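Side-chain contact in sialyltransferase 0160 (Photobacterium damselae, PDB 4R84), which probably catalyses transfer of sialic acid from CMP-sialic acid to galactose-containing acceptors and has a GT-B type glycosyltransferase fold: residues N210-I215 against Y282-L287. Sequence-based numbering, arbitrary orientation.
Sequences NNLPPI and YNWHKL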
loop_
_atom_site.group_PDB
_atom_site.type_symbol
_atom_site.label_atom_id
_atom_site.label_comp_id
_atom_site.label_asym_id
_atom_site.label_seq_id
_atom_site.Cartn_x
_atom_site.Cartn_y
_atom_site.Cartn_z
ATOM N N ASN A 210 0.255 -9.002 -14.473
ATOM C CA ASN A 210 -1.111 -9.026 -14.991
ATOM C C ASN A 210 -1.718 -7.625 -15.037
ATOM O O ASN A 210 -2.679 -7.392 -15.768
ATOM C CB ASN A 210 -1.993 -9.945 -14.149
ATOM C CG ASN A 210 -1.742 -11.409 -14.430
ATOM O OD1 ASN A 210 -1.249 -11.776 -15.501
ATOM N ND2 ASN A 210 -2.095 -12.259 -13.476
ATOM N N ASN A 211 -1.168 -6.700 -14.253
ATOM C CA ASN A 211 -1.796 -5.382 -14.121
ATOM C C ASN A 211 -1.153 -4.237 -14.892
ATOM O O ASN A 211 -1.867 -3.362 -15.387
ATOM C CB ASN A 211 -1.862 -4.974 -12.642
ATOM C CG ASN A 211 -2.883 -5.782 -11.851
ATOM O OD1 ASN A 211 -3.849 -6.318 -12.407
ATOM N ND2 ASN A 211 -2.667 -5.873 -10.538
ATOM N N LEU A 212 0.176 -4.206 -14.986
ATOM C CA LEU A 212 0.829 -3.030 -15.582
ATOM C C LEU A 212 1.053 -3.101 -17.103
ATOM O O LEU A 212 0.858 -2.091 -17.789
ATOM C CB LEU A 212 2.169 -2.754 -14.887
ATOM C CG LEU A 212 2.065 -2.489 -13.374
ATOM C CD1 LEU A 212 3.383 -1.946 -12.818
ATOM C CD2 LEU A 212 0.935 -1.515 -13.054
ATOM N N PRO A 213 1.458 -4.268 -17.643
ATOM C CA PRO A 213 1.663 -4.258 -19.101
ATOM C C PRO A 213 0.468 -3.786 -19.955
ATOM O O PRO A 213 0.732 -3.180 -20.992
ATOM C CB PRO A 213 2.012 -5.717 -19.414
ATOM C CG PRO A 213 2.661 -6.207 -18.166
ATOM C CD PRO A 213 1.890 -5.548 -17.046
ATOM N N PRO A 214 -0.796 -4.065 -19.559
ATOM C CA PRO A 214 -1.898 -3.563 -20.390
ATOM C C PRO A 214 -1.983 -2.053 -20.479
ATOM O O PRO A 214 -2.599 -1.540 -21.417
ATOM C CB PRO A 214 -3.139 -4.112 -19.692
ATOM C CG PRO A 214 -2.662 -5.339 -19.007
ATOM C CD PRO A 214 -1.294 -5.000 -18.534
ATOM N N ILE A 215 -1.397 -1.352 -19.507
ATOM C CA ILE A 215 -1.379 0.097 -19.532
ATOM C C ILE A 215 -0.091 0.596 -20.193
ATOM O O ILE A 215 -0.106 1.531 -21.016
ATOM C CB ILE A 215 -1.482 0.693 -18.113
ATOM C CG1 ILE A 215 -2.777 0.231 -17.434
ATOM C CG2 ILE A 215 -1.408 2.230 -18.187
ATOM C CD1 ILE A 215 -2.811 0.509 -15.911
ATOM N N TYR A 282 10.221 -9.596 -10.422
ATOM C CA TYR A 282 11.311 -8.927 -9.723
ATOM C C TYR A 282 12.350 -8.327 -10.665
ATOM O O TYR A 282 13.513 -8.162 -10.297
ATOM C CB TYR A 282 11.990 -9.888 -8.737
ATOM C CG TYR A 282 11.127 -10.203 -7.540
ATOM C CD1 TYR A 282 10.736 -9.202 -6.658
ATOM C CD2 TYR A 282 10.712 -11.501 -7.288
ATOM C CE1 TYR A 282 9.943 -9.488 -5.561
ATOM C CE2 TYR A 282 9.917 -11.801 -6.193
ATOM C CZ TYR A 282 9.541 -10.803 -5.333
ATOM O OH TYR A 282 8.754 -11.106 -4.250
ATOM N N ASN A 283 11.924 -7.984 -11.876
ATOM C CA ASN A 283 12.788 -7.269 -12.821
ATOM C C ASN A 283 12.338 -5.840 -13.116
ATOM O O ASN A 283 12.928 -5.167 -13.963
ATOM C CB ASN A 283 12.872 -8.022 -14.142
ATOM C CG ASN A 283 13.980 -9.039 -14.159
ATOM O OD1 ASN A 283 14.990 -8.891 -13.463
ATOM N ND2 ASN A 283 13.801 -10.086 -14.956
ATOM N N TRP A 284 11.282 -5.382 -12.457
ATOM C CA TRP A 284 10.742 -4.062 -12.789
ATOM C C TRP A 284 11.719 -2.947 -12.439
ATOM O O TRP A 284 11.759 -1.927 -13.130
ATOM C CB TRP A 284 9.397 -3.850 -12.107
ATOM C CG TRP A 284 8.348 -4.707 -12.771
ATOM C CD1 TRP A 284 8.024 -5.997 -12.463
ATOM C CD2 TRP A 284 7.518 -4.336 -13.873
ATOM N NE1 TRP A 284 7.041 -6.451 -13.312
ATOM C CE2 TRP A 284 6.719 -5.445 -14.194
ATOM C CE3 TRP A 284 7.381 -3.166 -14.638
ATOM C CZ2 TRP A 284 5.778 -5.423 -15.228
ATOM C CZ3 TRP A 284 6.451 -3.142 -15.666
ATOM C CH2 TRP A 284 5.660 -4.264 -15.950
ATOM N N HIS A 285 12.525 -3.153 -11.399
ATOM C CA HIS A 285 13.484 -2.126 -10.975
ATOM C C HIS A 285 14.643 -1.943 -11.966
ATOM O O HIS A 285 15.387 -0.968 -11.878
ATOM C CB HIS A 285 14.031 -2.463 -9.589
ATOM C CG HIS A 285 14.906 -3.674 -9.569
ATOM N ND1 HIS A 285 14.446 -4.924 -9.923
ATOM C CD2 HIS A 285 16.209 -3.831 -9.234
ATOM C CE1 HIS A 285 15.433 -5.799 -9.819
ATOM N NE2 HIS A 285 16.512 -5.160 -9.401
ATOM N N LYS A 286 14.778 -2.874 -12.909
ATOM C CA LYS A 286 15.789 -2.791 -13.971
ATOM C C LYS A 286 15.330 -1.879 -15.095
ATOM O O LYS A 286 16.124 -1.458 -15.938
ATOM C CB LYS A 286 16.089 -4.184 -14.542
ATOM C CG LYS A 286 16.742 -5.187 -13.595
ATOM C CD LYS A 286 18.220 -4.900 -13.392
ATOM C CE LYS A 286 18.493 -4.065 -12.167
ATOM N NZ LYS A 286 19.955 -3.808 -12.022
ATOM N N LEU A 287 14.041 -1.587 -15.123
ATOM C CA LEU A 287 13.469 -0.820 -16.227
ATOM C C LEU A 287 12.823 0.495 -15.814
ATOM O O LEU A 287 12.735 1.434 -16.621
ATOM C CB LEU A 287 12.440 -1.678 -16.968
ATOM C CG LEU A 287 12.993 -2.980 -17.554
ATOM C CD1 LEU A 287 11.881 -3.809 -18.185
ATOM C CD2 LEU A 287 14.084 -2.702 -18.568
#
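Trp284 reaches across to Leu212 and Pro213 with the far corner of its six-membered ring, and this one indole carries the contact for its whole segment. Its atom CH2 lies 3.9 Å from Leu212 CB and 4.1 Å from Pro213 CD. Leu212 adds a second touch from above: CD1 stands over one face of the indole, 4.4 Å from Trp284 CZ3. The proline ring meets the indole obliquely, through CD and CG.

The backbones stay well apart, the alpha carbons of Leu212 and Trp284 being 10.4 Å from each other, and the length of the tryptophan bridges the gap. With CG anti to the carbonyl carbon (chi1 -72°), its side chain extends toward 210-215 with the six-membered ring leading, and a chi2 of 88° sets the indole plane almost at right angles to the CA-CB-CG plane. On the five-membered ring, Trp284 NE1 gives its hydrogen to Asn280 O, which probably helps to fix the rotation of the ring and satisfies its one polar atom. Each segment turns on a backbone bond of its own, Ile215 N to Leu212 O (2.9 Å) and Leu287 N to Trp284 O (3.0 Å).

Leu267 of helix 252-267 touches both Trp284 and Pro213, while Leu212 also rests on Phe201 and Thr203 of strand 197-204. All three residues of the contact are buried, and the patch is small and wholly apolar. It joins the helical connection of the beta-alpha-beta crossover between the adjacent parallel strands 197-204 and 225-233 to the loop leading into strand 290-294, packing that belongs to the helical layer flanking the sheet of a Rossmann-like domain in a GT-B glycosyltransferase.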